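Local atomic coordinates of tumor necrosis factor receptor superfamily member 16 (Rattus norvegicus, PDB entry 4F42), a protein that binds neurotrophins as a low-affinity cell-surface receptor and, through its intracellular death domain, probably relays their signals into the cell. Residues G2-L10 / W56-L67. Residues are numbered along the deposited sequence; the frame is centred on the assembly and turned at random.
Sequences GNLYSSLPL and WGAQDSATLDAL. With MNB (5-mercapto-2-nitro-benzoic acid), chain C.
Tyr5 meets Trp56 and Leu67 from one side of its ring plane, through different atoms. Its CB meets CZ3 of the indole at 3.7 Å, the two side chains crossing at about a right angle, whereas ring atom CD1 lies 3.6 Å from Leu67 CD2, the side chains crossing obliquely. With CG anti to the backbone N (chi1 177°), the ring runs inward to Arg13 and Val16 of helix 10-19. Ala62 CB lies 3.5 Å above the centre of the Trp56 ring, covering one of its faces. Two backbone hydrogen bonds flank the Leu4-Thr63 pairing, a single antiparallel-type bridge in a strandless chain. Tyr5 N donates to Ala62 O at 2.9 Å and Leu64 N to Asn3 O at 2.8 Å, with N-H...O angles of 167° and 163°. Leu64 is the first residue of helix 64-73, so Asn3 takes up an N-H of its first turn, and Thr63 OG1 caps Ala66 N. A water accepts from Ser6 N and donates to Gly57 O and Ala62 O, giving the Ala62 carbonyl two donors. At the pocket end Leu8 and Leu64 cross at about a right angle, their CD1 methyls 4.0 Å apart, and Leu64 CD2 lies 3.5 Å from MNB C2. The chemistry thus implies an N-terminal arm fixed by polar backbone bonds, while Tyr5 packs in the core and Leu8 lines the pocket.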
loop_
_atom_site.group_PDB
_atom_site.type_symbol
_atom_site.label_atom_id
_atom_site.label_comp_id
_atom_site.label_asym_id
_atom_site.label_seq_id
_atom_site.Cartn_x
_atom_site.Cartn_y
_atom_site.Cartn_z
ATOM N N GLY A 2 12.976 8.404 0.964
ATOM C CA GLY A 2 13.113 9.530 1.936
ATOM C C GLY A 2 11.832 9.829 2.710
ATOM O O GLY A 2 11.822 9.841 3.959
ATOM N N ASN A 3 10.750 10.076 1.975
ATOM C CA ASN A 3 9.496 10.455 2.604
ATOM C C ASN A 3 8.705 9.248 3.102
ATOM O O ASN A 3 8.473 8.300 2.353
ATOM C CB ASN A 3 8.643 11.386 1.706
ATOM C CG ASN A 3 8.722 11.045 0.204
ATOM O OD1 ASN A 3 9.598 10.302 -0.255
ATOM N ND2 ASN A 3 7.799 11.620 -0.568
ATOM N N LEU A 4 8.334 9.285 4.384
ATOM C CA LEU A 4 7.447 8.290 4.972
ATOM C C LEU A 4 6.113 8.327 4.250
ATOM O O LEU A 4 5.597 9.406 3.951
ATOM C CB LEU A 4 7.214 8.562 6.463
ATOM C CG LEU A 4 8.313 8.341 7.507
ATOM C CD1 LEU A 4 7.826 8.816 8.872
ATOM C CD2 LEU A 4 8.775 6.885 7.586
ATOM N N TYR A 5 5.560 7.155 3.967
ATOM C CA TYR A 5 4.227 7.072 3.389
ATOM C C TYR A 5 3.200 7.831 4.248
ATOM O O TYR A 5 2.424 8.626 3.729
ATOM C CB TYR A 5 3.788 5.615 3.175
ATOM C CG TYR A 5 2.376 5.541 2.644
ATOM C CD1 TYR A 5 2.118 5.673 1.278
ATOM C CD2 TYR A 5 1.289 5.401 3.512
ATOM C CE1 TYR A 5 0.822 5.645 0.787
ATOM C CE2 TYR A 5 -0.015 5.375 3.027
ATOM C CZ TYR A 5 -0.241 5.494 1.669
ATOM O OH TYR A 5 -1.531 5.473 1.189
ATOM N N SER A 6 3.222 7.584 5.557
ATOM C CA SER A 6 2.260 8.161 6.500
ATOM C C SER A 6 2.221 9.689 6.532
ATOM O O SER A 6 1.260 10.262 7.029
ATOM C CB SER A 6 2.509 7.619 7.920
ATOM O OG SER A 6 3.735 8.091 8.466
ATOM N N SER A 7 3.263 10.334 6.010
ATOM C CA SER A 7 3.380 11.797 5.997
ATOM C C SER A 7 2.750 12.446 4.775
ATOM O O SER A 7 2.556 13.661 4.750
ATOM C CB SER A 7 4.851 12.212 6.070
ATOM O OG SER A 7 5.425 11.801 7.299
ATOM N N LEU A 8 2.454 11.648 3.753
ATOM C CA LEU A 8 1.788 12.154 2.558
ATOM C C LEU A 8 0.439 12.783 2.906
ATOM O O LEU A 8 -0.220 12.360 3.855
ATOM C CB LEU A 8 1.611 11.043 1.521
ATOM C CG LEU A 8 2.884 10.411 0.945
ATOM C CD1 LEU A 8 2.540 9.163 0.131
ATOM C CD2 LEU A 8 3.682 11.418 0.117
ATOM N N PRO A 9 0.035 13.820 2.161
ATOM C CA PRO A 9 -1.280 14.390 2.444
ATOM C C PRO A 9 -2.394 13.393 2.150
ATOM O O PRO A 9 -2.265 12.575 1.240
ATOM C CB PRO A 9 -1.367 15.590 1.491
ATOM C CG PRO A 9 -0.245 15.443 0.534
ATOM C CD PRO A 9 0.815 14.661 1.241
ATOM N N LEU A 10 -3.478 13.456 2.916
ATOM C CA LEU A 10 -4.624 12.580 2.698
ATOM C C LEU A 10 -4.980 12.467 1.213
ATOM O O LEU A 10 -5.318 11.379 0.722
ATOM C CB LEU A 10 -5.830 13.095 3.492
ATOM C CG LEU A 10 -7.147 12.317 3.487
ATOM C CD1 LEU A 10 -7.054 11.017 4.295
ATOM C CD2 LEU A 10 -8.232 13.216 4.042
ATOM N N TRP A 56 1.250 -0.967 8.204
ATOM C CA TRP A 56 2.563 -0.981 7.542
ATOM C C TRP A 56 3.327 0.328 7.778
ATOM O O TRP A 56 4.489 0.315 8.189
ATOM C CB TRP A 56 2.401 -1.246 6.033
ATOM C CG TRP A 56 3.685 -1.151 5.255
ATOM C CD1 TRP A 56 4.710 -2.065 5.246
ATOM C CD2 TRP A 56 4.087 -0.088 4.383
ATOM N NE1 TRP A 56 5.719 -1.634 4.424
ATOM C CE2 TRP A 56 5.367 -0.422 3.883
ATOM C CE3 TRP A 56 3.494 1.111 3.974
ATOM C CZ2 TRP A 56 6.061 0.407 2.988
ATOM C CZ3 TRP A 56 4.183 1.935 3.092
ATOM C CH2 TRP A 56 5.450 1.581 2.605
ATOM N N GLY A 57 2.641 1.445 7.538
ATOM C CA GLY A 57 3.202 2.790 7.651
ATOM C C GLY A 57 3.739 3.164 9.017
ATOM O O GLY A 57 4.440 4.175 9.157
ATOM N N ALA A 58 3.414 2.348 10.020
ATOM C CA ALA A 58 3.896 2.565 11.388
ATOM C C ALA A 58 5.418 2.426 11.515
ATOM O O ALA A 58 6.037 3.138 12.317
ATOM C CB ALA A 58 3.189 1.632 12.370
ATOM N N GLN A 59 6.014 1.522 10.730
ATOM C CA GLN A 59 7.469 1.302 10.751
ATOM C C GLN A 59 8.221 2.500 10.183
ATOM O O GLN A 59 7.642 3.333 9.478
ATOM C CB GLN A 59 7.852 0.059 9.953
ATOM C CG GLN A 59 6.931 -1.137 10.130
ATOM C CD GLN A 59 6.837 -1.980 8.866
ATOM O OE1 GLN A 59 7.056 -1.485 7.753
ATOM N NE2 GLN A 59 6.509 -3.261 9.030
ATOM N N ASP A 60 9.520 2.577 10.473
ATOM C CA ASP A 60 10.329 3.697 9.995
ATOM C C ASP A 60 10.838 3.502 8.567
ATOM O O ASP A 60 11.262 4.458 7.913
ATOM C CB ASP A 60 11.493 3.979 10.943
ATOM C CG ASP A 60 11.765 5.472 11.100
ATOM O OD1 ASP A 60 10.850 6.288 10.798
ATOM O OD2 ASP A 60 12.893 5.828 11.532
ATOM N N SER A 61 10.794 2.262 8.094
ATOM C CA SER A 61 11.208 1.937 6.737
ATOM C C SER A 61 10.026 1.916 5.752
ATOM O O SER A 61 10.162 1.460 4.614
ATOM C CB SER A 61 11.908 0.580 6.737
ATOM O OG SER A 61 11.076 -0.378 7.367
ATOM N N ALA A 62 8.871 2.399 6.205
ATOM C CA ALA A 62 7.685 2.491 5.369
ATOM C C ALA A 62 7.661 3.813 4.607
ATOM O O ALA A 62 6.853 4.696 4.893
ATOM C CB ALA A 62 6.429 2.314 6.204
ATOM N N THR A 63 8.560 3.933 3.633
ATOM C CA THR A 63 8.657 5.115 2.787
ATOM C C THR A 63 7.805 4.957 1.536
ATOM O O THR A 63 7.451 3.842 1.147
ATOM C CB THR A 63 10.112 5.354 2.331
ATOM O OG1 THR A 63 10.617 4.162 1.712
ATOM C CG2 THR A 63 11.010 5.738 3.519
ATOM N N LEU A 64 7.501 6.072 0.885
ATOM C CA LEU A 64 6.861 6.030 -0.423
ATOM C C LEU A 64 7.641 5.164 -1.418
ATOM O O LEU A 64 7.044 4.354 -2.129
ATOM C CB LEU A 64 6.653 7.435 -0.985
ATOM C CG LEU A 64 5.973 7.525 -2.360
ATOM C CD1 LEU A 64 4.580 6.878 -2.386
ATOM C CD2 LEU A 64 5.906 8.955 -2.820
ATOM N N ASP A 65 8.962 5.324 -1.451
ATOM C CA ASP A 65 9.801 4.573 -2.383
ATOM C C ASP A 65 9.796 3.065 -2.120
ATOM O O ASP A 65 9.819 2.273 -3.057
ATOM C CB ASP A 65 11.226 5.143 -2.486
ATOM C CG ASP A 65 11.854 5.455 -1.139
ATOM O OD1 ASP A 65 12.713 4.677 -0.677
ATOM O OD2 ASP A 65 11.515 6.500 -0.549
ATOM N N ALA A 66 9.755 2.684 -0.842
ATOM C CA ALA A 66 9.594 1.288 -0.451
ATOM C C ALA A 66 8.269 0.748 -0.970
ATOM O O ALA A 66 8.183 -0.395 -1.425
ATOM C CB ALA A 66 9.665 1.141 1.055
ATOM N N LEU A 67 7.234 1.575 -0.903
ATOM C CA LEU A 67 5.932 1.194 -1.439
ATOM C C LEU A 67 6.001 1.040 -2.957
ATOM O O LEU A 67 5.568 0.017 -3.509
ATOM C CB LEU A 67 4.862 2.218 -1.061
ATOM C CG LEU A 67 3.478 1.975 -1.661
ATOM C CD1 LEU A 67 2.954 0.601 -1.271
ATOM C CD2 LEU A 67 2.527 3.058 -1.204
HETATM C C6 MNB C . 5.487 10.923 -6.583
HETATM C C1 MNB C . 4.523 11.138 -5.600
HETATM C C2 MNB C . 3.616 10.006 -5.208
HETATM C C3 MNB C . 3.779 8.773 -5.837
HETATM C C4 MNB C . 4.755 8.615 -6.809
HETATM C C5 MNB C . 5.592 9.666 -7.177
HETATM S S5 MNB C . 6.759 9.377 -8.370
HETATM C C10 MNB C . 4.421 12.501 -4.982
HETATM O O12 MNB C . 3.707 13.341 -5.562
HETATM O O11 MNB C . 5.036 12.775 -3.927
HETATM N N7 MNB C . 2.618 10.120 -4.221
HETATM O O9 MNB C . 1.765 9.256 -4.102
HETATM O O8 MNB C . 2.595 11.065 -3.449
HETATM O O HOH W 1 4.968 5.420 6.704
#